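Local coordinates for protein phosphoserine aminotransferase SerC (Cytophaga hutchinsonii ATCC 33406, PDB 3FFR) that probably catalyses the pyridoxal-phosphate-dependent transamination that converts 3-phosphohydroxypyruvate and glutamate into O-phosphoserine and 2-oxoglutarate, at residues 62-67 with 201-206; 163-168 with 182-187; 224-229 with 240-245. All blocks are in the same frame, centred on the assembly; numbering follows the deposited sequence. Where two conformers were deposited one is given.

Contact 1: 62-67 with 201-206; sequences YEVLFL and VWILND. With P33 (3,6,9,12,15,18-hexaoxaicosane-1,20-diol), chain K.
Tyr62 and Asn205 form the first pair of an antiparallel ladder that ends at Phe66 and Val201, joining strand 62-67 to strand 201-205 in the seven-stranded mixed sheet of a fold-type I aminotransferase. The segment axes approach to 4.6 Å at 156°. Two hydrogen-bonded pairs, Glu63 with Leu204 and Leu65 with Trp202, contribute four N-H...O bonds, among them Trp202 N to Leu65 O at 2.8 Å.

Tyr62 can be followed outward. Its CB passes Leu204 O at 3.9 Å; CG lies anti to the carbonyl carbon (chi1 -82°), which carries the ring across to the partner strand. There CD2 abuts Ile203 CG2 at 3.6 Å, while the ring as a whole lies under Asn205 CB, a CH-pi contact 3.7 Å from the ring centroid and 7° off its normal. OH is hydrogen-bonded to Trp179 O, and the Trp179 ring meets that of Tyr62 edge-to-face.

On the other side of the sheet, Leu65 CD1 touches Leu204 CD2 at 3.7 Å and Leu67 CD1 reaches Trp202 CB at the indole's edge; Ile228 packs over Trp202 and Leu204. On the Tyr62 side, helix 39-55 packs on Val64 and Phe66. From it Lys53 makes a salt bridge with Glu63 OE2, an oxygen that also receives Val64 N at 2.9 Å, on the anti side of the carboxylate. P33, probably from the crystallisation liquor, makes a weak O1 hydrogen bond to Glu63 OE1.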
loop_
_atom_site.group_PDB
_atom_site.type_symbol
_atom_site.label_atom_id
_atom_site.label_comp_id
_atom_site.label_asym_id
_atom_site.label_seq_id
_atom_site.Cartn_x
_atom_site.Cartn_y
_atom_site.Cartn_z
ATOM N N TYR A 62 -15.008 -11.217 -15.339
ATOM C CA TYR A 62 -14.017 -10.904 -14.297
ATOM C C TYR A 62 -13.398 -9.519 -14.455
ATOM O O TYR A 62 -13.188 -9.024 -15.565
ATOM C CB TYR A 62 -12.874 -11.922 -14.295
ATOM C CG TYR A 62 -13.175 -13.200 -13.547
ATOM C CD1 TYR A 62 -13.946 -14.211 -14.113
ATOM C CD2 TYR A 62 -12.682 -13.405 -12.268
ATOM C CE1 TYR A 62 -14.197 -15.395 -13.401
ATOM C CE2 TYR A 62 -12.904 -14.579 -11.573
ATOM C CZ TYR A 62 -13.666 -15.552 -12.116
ATOM O OH TYR A 62 -13.856 -16.714 -11.394
ATOM N N GLU A 63 -13.052 -8.947 -13.311
ATOM C CA GLU A 63 -12.328 -7.671 -13.239
ATOM C C GLU A 63 -11.067 -7.819 -12.373
ATOM O O GLU A 63 -10.929 -8.759 -11.591
ATOM C CB GLU A 63 -13.217 -6.568 -12.695
ATOM C CG GLU A 63 -12.520 -5.234 -12.808
ATOM C CD GLU A 63 -12.172 -4.894 -14.244
ATOM O OE1 GLU A 63 -13.140 -4.517 -14.959
ATOM O OE2 GLU A 63 -10.967 -4.995 -14.632
ATOM N N VAL A 64 -10.152 -6.884 -12.571
ATOM C CA VAL A 64 -8.898 -6.849 -11.852
ATOM C C VAL A 64 -8.905 -5.579 -11.023
ATOM O O VAL A 64 -9.126 -4.502 -11.576
ATOM C CB VAL A 64 -7.692 -6.780 -12.833
ATOM C CG1 VAL A 64 -6.378 -6.468 -12.087
ATOM C CG2 VAL A 64 -7.530 -8.050 -13.635
ATOM N N LEU A 65 -8.657 -5.706 -9.718
ATOM C CA LEU A 65 -8.568 -4.569 -8.800
ATOM C C LEU A 65 -7.229 -4.550 -8.075
ATOM O O LEU A 65 -6.689 -5.584 -7.690
ATOM C CB LEU A 65 -9.697 -4.557 -7.743
ATOM C CG LEU A 65 -11.118 -4.588 -8.328
ATOM C CD1 LEU A 65 -12.119 -4.632 -7.138
ATOM C CD2 LEU A 65 -11.398 -3.376 -9.272
ATOM N N PHE A 66 -6.704 -3.343 -7.927
ATOM C CA PHE A 66 -5.453 -3.131 -7.215
ATOM C C PHE A 66 -5.632 -2.562 -5.800
ATOM O O PHE A 66 -6.340 -1.569 -5.581
ATOM C CB PHE A 66 -4.517 -2.209 -7.982
ATOM C CG PHE A 66 -4.132 -2.721 -9.345
ATOM C CD1 PHE A 66 -3.475 -3.937 -9.508
ATOM C CD2 PHE A 66 -4.446 -1.997 -10.468
ATOM C CE1 PHE A 66 -3.122 -4.397 -10.771
ATOM C CE2 PHE A 66 -4.091 -2.455 -11.737
ATOM C CZ PHE A 66 -3.448 -3.654 -11.887
ATOM N N LEU A 67 -4.979 -3.246 -4.865
ATOM C CA LEU A 67 -4.966 -2.897 -3.433
ATOM C C LEU A 67 -3.523 -2.867 -2.910
ATOM O O LEU A 67 -2.561 -2.986 -3.683
ATOM C CB LEU A 67 -5.863 -3.800 -2.593
ATOM C CG LEU A 67 -7.341 -3.837 -3.027
ATOM C CD1 LEU A 67 -7.605 -4.752 -4.219
ATOM C CD2 LEU A 67 -8.272 -4.224 -1.820
ATOM N N VAL A 201 -3.374 -7.704 -5.660
ATOM C CA VAL A 201 -4.246 -7.837 -6.809
ATOM C C VAL A 201 -5.408 -8.783 -6.518
ATOM O O VAL A 201 -5.222 -9.941 -6.126
ATOM C CB VAL A 201 -3.465 -8.340 -8.066
ATOM C CG1 VAL A 201 -4.360 -8.332 -9.281
ATOM C CG2 VAL A 201 -2.204 -7.429 -8.358
ATOM N N TRP A 202 -6.601 -8.244 -6.691
ATOM C CA TRP A 202 -7.865 -8.948 -6.446
ATOM C C TRP A 202 -8.595 -9.125 -7.766
ATOM O O TRP A 202 -9.041 -8.187 -8.375
ATOM C CB TRP A 202 -8.697 -8.182 -5.409
ATOM C CG TRP A 202 -9.922 -8.866 -4.898
ATOM C CD1 TRP A 202 -10.278 -10.174 -5.084
ATOM C CD2 TRP A 202 -10.883 -8.320 -3.974
ATOM N NE1 TRP A 202 -11.450 -10.436 -4.434
ATOM C CE2 TRP A 202 -11.837 -9.329 -3.722
ATOM C CE3 TRP A 202 -11.053 -7.067 -3.388
ATOM C CZ2 TRP A 202 -12.951 -9.130 -2.885
ATOM C CZ3 TRP A 202 -12.163 -6.866 -2.553
ATOM C CH2 TRP A 202 -13.102 -7.881 -2.324
ATOM N N ILE A 203 -8.670 -10.375 -8.184
ATOM C CA ILE A 203 -9.371 -10.771 -9.397
ATOM C C ILE A 203 -10.725 -11.313 -8.943
ATOM O O ILE A 203 -10.799 -12.211 -8.092
ATOM C CB ILE A 203 -8.553 -11.833 -10.157
ATOM C CG1 ILE A 203 -7.267 -11.178 -10.729
ATOM C CG2 ILE A 203 -9.401 -12.508 -11.245
ATOM C CD1 ILE A 203 -6.301 -12.168 -11.314
ATOM N N LEU A 204 -11.796 -10.738 -9.474
ATOM C CA LEU A 204 -13.131 -11.115 -8.993
ATOM C C LEU A 204 -14.169 -11.014 -10.075
ATOM O O LEU A 204 -14.045 -10.229 -10.997
ATOM C CB LEU A 204 -13.540 -10.217 -7.810
ATOM C CG LEU A 204 -13.953 -8.737 -8.053
ATOM C CD1 LEU A 204 -14.407 -8.109 -6.732
ATOM C CD2 LEU A 204 -12.838 -7.857 -8.720
ATOM N N ASN A 205 -15.199 -11.822 -9.924
ATOM C CA ASN A 205 -16.278 -11.855 -10.903
ATOM C C ASN A 205 -17.547 -11.102 -10.526
ATOM O O ASN A 205 -17.707 -10.455 -9.466
ATOM C CB ASN A 205 -16.601 -13.302 -11.350
ATOM C CG ASN A 205 -17.392 -14.095 -10.301
ATOM O OD1 ASN A 205 -17.771 -13.562 -9.269
ATOM N ND2 ASN A 205 -17.635 -15.379 -10.573
ATOM N N ASP A 206 -18.452 -11.178 -11.485
ATOM C CA ASP A 206 -19.763 -10.525 -11.389
ATOM C C ASP A 206 -20.530 -10.920 -10.127
ATOM O O ASP A 206 -21.244 -10.104 -9.544
ATOM C CB ASP A 206 -20.637 -10.845 -12.638
ATOM C CG ASP A 206 -20.911 -12.392 -12.846
ATOM O OD1 ASP A 206 -19.998 -13.267 -12.912
ATOM O OD2 ASP A 206 -22.114 -12.742 -12.998
HETATM O O4 P33 K . -18.192 -8.460 -14.159
HETATM C C3 P33 K . -17.589 -7.210 -14.515
HETATM C C2 P33 K . -16.545 -7.309 -15.625
HETATM O O1 P33 K . -15.765 -6.086 -15.607
#

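Contact 2: 163-168 with 182-187; sequences LIFVDA and IDSVFF
Asp167 and Phe186 meet closely across parallel strands 163-167 and 184-187: CB of Asp167 lies 3.3 Å from CZ of Phe186. The ring rises from the narrow slot between backbone N and carbonyl carbon (chi1 60°), and Asp167 CA sits over one face, 3.9 Å from the centroid. Asp167 OD1 bonds Val169 N, while OD2 bonds Trp74 NE1 and N1 of the lysine-bound cofactor at position 191, the aspartate–pyridine pairing known from fold-type I enzymes. The ladder pairs Phe165 with Ser184, Val166 with Val185 and Asp167 with Phe186; Val166 N bonds Ser184 O at 2.9 Å.

At the other end Asp183, just ahead of strand 184-187, grips the first strand. Its OD2 takes Ile164 N at 2.8 Å through its anti lone pair, at 169°, while Asp183 N returns a bond to Ile164 O. Arg156 and Arg207 form salt bridges with the same carboxylate.

All twelve residues are buried, and the looser side faces protein, not solvent; it is apolar: Ile164 CG2 meets Ile182 CG2 at 3.8 Å, and Val166 CG2 stands 4.0 Å from Ile182 CG2. On the Phe165–Phe186 face helix 70-81 packs through Ile73, Ile77 and Cys81, and strands 133-137 and 200-205 flank the pair.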
loop_
_atom_site.group_PDB
_atom_site.type_symbol
_atom_site.label_atom_id
_atom_site.label_comp_id
_atom_site.label_asym_id
_atom_site.label_seq_id
_atom_site.Cartn_x
_atom_site.Cartn_y
_atom_site.Cartn_z
ATOM N N LEU A 163 -19.703 -17.831 -2.722
ATOM C CA LEU A 163 -18.637 -17.223 -3.504
ATOM C C LEU A 163 -17.358 -17.926 -3.111
ATOM O O LEU A 163 -17.029 -18.027 -1.926
ATOM C CB LEU A 163 -18.473 -15.737 -3.202
ATOM C CG LEU A 163 -19.699 -14.869 -3.505
ATOM C CD1 LEU A 163 -19.455 -13.475 -2.850
ATOM C CD2 LEU A 163 -19.988 -14.785 -5.024
ATOM N N ILE A 164 -16.646 -18.435 -4.111
ATOM C CA ILE A 164 -15.379 -19.142 -3.889
ATOM C C ILE A 164 -14.179 -18.251 -4.180
ATOM O O ILE A 164 -13.959 -17.805 -5.310
ATOM C CB ILE A 164 -15.294 -20.480 -4.703
ATOM C CG1 ILE A 164 -16.461 -21.396 -4.345
ATOM C CG2 ILE A 164 -13.960 -21.199 -4.418
ATOM C CD1 ILE A 164 -16.551 -22.677 -5.204
ATOM N N PHE A 165 -13.400 -18.026 -3.125
ATOM C CA PHE A 165 -12.159 -17.204 -3.153
ATOM C C PHE A 165 -10.955 -18.100 -2.983
ATOM O O PHE A 165 -10.902 -18.916 -2.066
ATOM C CB PHE A 165 -12.125 -16.160 -2.026
ATOM C CG PHE A 165 -13.203 -15.152 -2.098
ATOM C CD1 PHE A 165 -14.448 -15.406 -1.528
ATOM C CD2 PHE A 165 -12.998 -13.949 -2.764
ATOM C CE1 PHE A 165 -15.472 -14.452 -1.651
ATOM C CE2 PHE A 165 -13.990 -13.000 -2.877
ATOM C CZ PHE A 165 -15.249 -13.257 -2.326
ATOM N N VAL A 166 -9.974 -17.904 -3.856
ATOM C CA VAL A 166 -8.726 -18.658 -3.777
ATOM C C VAL A 166 -7.521 -17.734 -3.541
ATOM O O VAL A 166 -7.254 -16.801 -4.299
ATOM C CB VAL A 166 -8.490 -19.503 -5.051
ATOM C CG1 VAL A 166 -7.210 -20.354 -4.894
ATOM C CG2 VAL A 166 -9.695 -20.406 -5.371
ATOM N N ASP A 167 -6.826 -18.007 -2.445
ATOM C CA ASP A 167 -5.538 -17.384 -2.130
ATOM C C ASP A 167 -4.482 -18.121 -2.948
ATOM O O ASP A 167 -4.258 -19.324 -2.764
ATOM C CB ASP A 167 -5.313 -17.440 -0.610
ATOM C CG ASP A 167 -3.985 -16.881 -0.168
ATOM O OD1 ASP A 167 -3.006 -16.926 -0.939
ATOM O OD2 ASP A 167 -3.956 -16.439 1.000
ATOM N N ALA A 168 -3.919 -17.425 -3.935
ATOM C CA ALA A 168 -2.811 -17.977 -4.791
ATOM C C ALA A 168 -1.596 -17.035 -4.737
ATOM O O ALA A 168 -0.828 -16.900 -5.660
ATOM C CB ALA A 168 -3.288 -18.211 -6.237
ATOM N N ILE A 182 -14.823 -21.142 -9.828
ATOM C CA ILE A 182 -14.530 -20.303 -8.683
ATOM C C ILE A 182 -15.076 -18.910 -8.992
ATOM O O ILE A 182 -15.667 -18.693 -10.060
ATOM C CB ILE A 182 -13.038 -20.260 -8.327
ATOM C CG1 ILE A 182 -12.219 -19.641 -9.474
ATOM C CG2 ILE A 182 -12.518 -21.666 -7.901
ATOM C CD1 ILE A 182 -10.755 -19.415 -9.139
ATOM N N ASP A 183 -14.906 -17.988 -8.062
ATOM C CA ASP A 183 -15.409 -16.634 -8.256
ATOM C C ASP A 183 -14.348 -15.543 -8.124
ATOM O O ASP A 183 -14.545 -14.410 -8.566
ATOM C CB ASP A 183 -16.545 -16.377 -7.261
ATOM C CG ASP A 183 -17.709 -17.368 -7.452
ATOM O OD1 ASP A 183 -18.465 -17.200 -8.462
ATOM O OD2 ASP A 183 -17.874 -18.269 -6.576
ATOM N N SER A 184 -13.216 -15.906 -7.563
ATOM C CA SER A 184 -12.179 -14.908 -7.296
ATOM C C SER A 184 -10.880 -15.552 -6.884
ATOM O O SER A 184 -10.842 -16.653 -6.306
ATOM C CB SER A 184 -12.671 -13.976 -6.154
ATOM O OG SER A 184 -11.714 -13.030 -5.672
ATOM N N VAL A 185 -9.821 -14.879 -7.295
ATOM C CA VAL A 185 -8.469 -15.238 -6.872
ATOM C C VAL A 185 -7.708 -13.963 -6.541
ATOM O O VAL A 185 -8.010 -12.884 -7.050
ATOM C CB VAL A 185 -7.741 -16.091 -7.946
ATOM C CG1 VAL A 185 -7.386 -15.256 -9.169
ATOM C CG2 VAL A 185 -6.488 -16.755 -7.374
ATOM N N PHE A 186 -6.735 -14.084 -5.644
ATOM C CA PHE A 186 -5.932 -12.927 -5.283
ATOM C C PHE A 186 -4.509 -13.306 -4.979
ATOM O O PHE A 186 -4.163 -14.457 -4.680
ATOM C CB PHE A 186 -6.562 -12.166 -4.097
ATOM C CG PHE A 186 -6.693 -13.000 -2.833
ATOM C CD1 PHE A 186 -7.821 -13.765 -2.598
ATOM C CD2 PHE A 186 -5.674 -13.034 -1.899
ATOM C CE1 PHE A 186 -7.960 -14.532 -1.447
ATOM C CE2 PHE A 186 -5.815 -13.801 -0.743
ATOM C CZ PHE A 186 -6.951 -14.549 -0.523
ATOM N N PHE A 187 -3.682 -12.293 -5.122
ATOM C CA PHE A 187 -2.245 -12.408 -4.830
ATOM C C PHE A 187 -1.649 -11.077 -4.477
ATOM O O PHE A 187 -2.307 -10.024 -4.497
ATOM C CB PHE A 187 -1.494 -13.020 -6.016
ATOM C CG PHE A 187 -1.530 -12.209 -7.304
ATOM C CD1 PHE A 187 -2.583 -12.327 -8.193
ATOM C CD2 PHE A 187 -0.491 -11.383 -7.634
ATOM C CE1 PHE A 187 -2.622 -11.589 -9.397
ATOM C CE2 PHE A 187 -0.511 -10.635 -8.827
ATOM C CZ PHE A 187 -1.574 -10.756 -9.713
#

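Contact 3: 224-229 with 240-245; sequences TYHTIP and TPETPN
A type I turn from Thr224 to Thr227, leading into helix 228-235, meets the loop 240-245 that follows that helix, and the join is made by Tyr225 and His226 against Pro241 and Glu242. A hydrogen bond runs from His226 NE2 to Glu242 OE1, 2.8 Å long with an angle of 143° at the hydrogen. The bend goes with two tilts: the oxygen lies 26° out of the imidazole plane, and the nitrogen approaches from above the carboxylate plane. Glu242 reaches it by folding back at chi2 (-75°). On the far side of the ring, His226 ND1 is hydrogen-bonded to Glu72 OE2, so both ring nitrogens face carboxylates, which would be expected to favour a positively charged imidazole.

Tyr225 CE2 lies 3.2 Å above the His226 ring plane, over its centre. Glu242 OE1 lies 3.9 Å from Tyr225 CD2, at the ring edge, with ring and carboxylate planes almost perpendicular.

Fold-type I aminotransferases build each active site from two subunits, and this loop belongs to that boundary: Thr243 OG1 is hydrogen-bonded to the lysine-bound cofactor of the second subunit, while Thr224 OG1 pairs with Glu75 of that subunit.

Pro241 supplies the apolar contact, its CB 4.4 Å from Tyr225 CB, while Pro241 CG rests 3.3 Å from Tyr225 O. Arg37 holds the backbone carbonyls of Thr240 and Pro241, and Thr240 OG1 closes the loop on itself with a bond of 2.7 Å to Glu242 O.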
loop_
_atom_site.group_PDB
_atom_site.type_symbol
_atom_site.label_atom_id
_atom_site.label_comp_id
_atom_site.label_asym_id
_atom_site.label_seq_id
_atom_site.Cartn_x
_atom_site.Cartn_y
_atom_site.Cartn_z
ATOM N N THR A 224 -15.216 1.915 2.910
ATOM C CA THR A 224 -15.063 3.300 2.455
ATOM C C THR A 224 -14.391 3.334 1.086
ATOM O O THR A 224 -15.063 3.100 0.076
ATOM C CB THR A 224 -14.346 4.216 3.481
ATOM O OG1 THR A 224 -13.007 3.767 3.723
ATOM C CG2 THR A 224 -15.148 4.337 4.807
ATOM N N TYR A 225 -13.105 3.638 1.069
ATOM C CA TYR A 225 -12.365 3.768 -0.202
ATOM C C TYR A 225 -12.206 2.474 -0.951
ATOM O O TYR A 225 -12.133 2.460 -2.196
ATOM C CB TYR A 225 -10.995 4.492 0.001
ATOM C CG TYR A 225 -9.952 3.683 0.705
ATOM C CD1 TYR A 225 -10.107 3.297 2.031
ATOM C CD2 TYR A 225 -8.823 3.278 0.044
ATOM C CE1 TYR A 225 -9.162 2.508 2.667
ATOM C CE2 TYR A 225 -7.850 2.493 0.671
ATOM C CZ TYR A 225 -8.036 2.097 1.976
ATOM O OH TYR A 225 -7.106 1.300 2.588
ATOM N N HIS A 226 -12.109 1.380 -0.219
ATOM C CA HIS A 226 -11.935 0.074 -0.830
ATOM C C HIS A 226 -13.137 -0.849 -0.766
ATOM O O HIS A 226 -12.998 -2.067 -0.648
ATOM C CB HIS A 226 -10.619 -0.628 -0.459
ATOM C CG HIS A 226 -9.419 -0.074 -1.186
ATOM N ND1 HIS A 226 -8.115 -0.409 -0.865
ATOM C CD2 HIS A 226 -9.341 0.818 -2.197
ATOM C CE1 HIS A 226 -7.289 0.229 -1.680
ATOM N NE2 HIS A 226 -8.009 1.009 -2.479
ATOM N N THR A 227 -14.321 -0.260 -0.866
ATOM C CA THR A 227 -15.484 -1.070 -1.151
ATOM C C THR A 227 -15.311 -1.514 -2.592
ATOM O O THR A 227 -14.642 -0.847 -3.394
ATOM C CB THR A 227 -16.839 -0.335 -1.041
ATOM O OG1 THR A 227 -16.992 0.630 -2.116
ATOM C CG2 THR A 227 -16.986 0.317 0.350
ATOM N N ILE A 228 -15.937 -2.642 -2.944
ATOM C CA ILE A 228 -15.904 -3.080 -4.331
ATOM C C ILE A 228 -16.473 -2.002 -5.293
ATOM O O ILE A 228 -15.851 -1.688 -6.300
ATOM C CB ILE A 228 -16.565 -4.472 -4.521
ATOM C CG1 ILE A 228 -15.600 -5.543 -3.969
ATOM C CG2 ILE A 228 -16.832 -4.766 -6.022
ATOM C CD1 ILE A 228 -16.249 -6.920 -3.862
ATOM N N PRO A 229 -17.648 -1.424 -4.999
ATOM C CA PRO A 229 -18.167 -0.401 -5.914
ATOM C C PRO A 229 -17.261 0.800 -6.086
ATOM O O PRO A 229 -17.126 1.332 -7.190
ATOM C CB PRO A 229 -19.507 -0.035 -5.285
ATOM C CG PRO A 229 -19.939 -1.319 -4.651
ATOM C CD PRO A 229 -18.678 -1.840 -4.035
ATOM N N THR A 240 -7.601 4.267 -9.543
ATOM C CA THR A 240 -7.847 3.770 -8.167
ATOM C C THR A 240 -8.474 4.872 -7.349
ATOM O O THR A 240 -8.339 6.041 -7.669
ATOM C CB THR A 240 -6.548 3.300 -7.504
ATOM O OG1 THR A 240 -5.589 4.357 -7.518
ATOM C CG2 THR A 240 -5.949 2.065 -8.277
ATOM N N PRO A 241 -9.171 4.516 -6.253
ATOM C CA PRO A 241 -9.792 5.581 -5.441
ATOM C C PRO A 241 -8.810 6.542 -4.796
ATOM O O PRO A 241 -9.004 7.769 -4.819
ATOM C CB PRO A 241 -10.537 4.800 -4.367
ATOM C CG PRO A 241 -10.883 3.475 -5.050
ATOM C CD PRO A 241 -9.626 3.164 -5.869
ATOM N N GLU A 242 -7.782 5.960 -4.228
ATOM C CA GLU A 242 -6.703 6.690 -3.557
ATOM C C GLU A 242 -5.450 6.760 -4.442
ATOM O O GLU A 242 -5.417 6.141 -5.502
ATOM C CB GLU A 242 -6.362 6.014 -2.228
ATOM C CG GLU A 242 -5.401 4.816 -2.324
ATOM C CD GLU A 242 -5.982 3.491 -2.881
ATOM O OE1 GLU A 242 -7.083 3.445 -3.465
ATOM O OE2 GLU A 242 -5.308 2.457 -2.729
ATOM N N THR A 243 -4.416 7.505 -4.019
ATOM C CA THR A 243 -3.176 7.537 -4.806
ATOM C C THR A 243 -2.499 6.170 -4.605
ATOM O O THR A 243 -2.156 5.810 -3.479
ATOM C CB THR A 243 -2.232 8.672 -4.414
ATOM O OG1 THR A 243 -3.002 9.891 -4.270
ATOM C CG2 THR A 243 -1.103 8.834 -5.479
ATOM N N PRO A 244 -2.293 5.425 -5.693
ATOM C CA PRO A 244 -1.769 4.084 -5.509
ATOM C C PRO A 244 -0.271 3.962 -5.673
ATOM O O PRO A 244 0.405 4.931 -5.983
ATOM C CB PRO A 244 -2.397 3.358 -6.671
ATOM C CG PRO A 244 -2.378 4.347 -7.762
ATOM C CD PRO A 244 -2.616 5.690 -7.119
ATOM N N ASN A 245 0.189 2.723 -5.600
ATOM C CA ASN A 245 1.612 2.408 -5.805
ATOM C C ASN A 245 1.866 2.287 -7.300
ATOM O O ASN A 245 1.923 1.203 -7.871
ATOM C CB ASN A 245 1.996 1.134 -5.086
ATOM C CG ASN A 245 3.485 0.876 -5.133
ATOM O OD1 ASN A 245 4.222 1.527 -5.897
ATOM N ND2 ASN A 245 3.943 -0.108 -4.334
#

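From the N terminus, strand 62-67 comes first; contact 1 closes a loop of 133 residues when the chain reaches 201-206. Contact 2 falls wholly within that loop, its own ends separated by just 13 residues without helix or strand. The two share a sheet, strand 184-188 lying beside 200-205, as the 2.8 Å backbone pair of Val201 N and Phe187 O shows. Contact 3 follows in series and closes round helix 228-235. It reaches contact 1, where Ile228 CD1 lies 3.6 Å from Trp202 CH2, but stays about 7 Å, between nearest atoms, from contact 2. Through Ile228 the sheet packs against the element that leads to the subunit boundary.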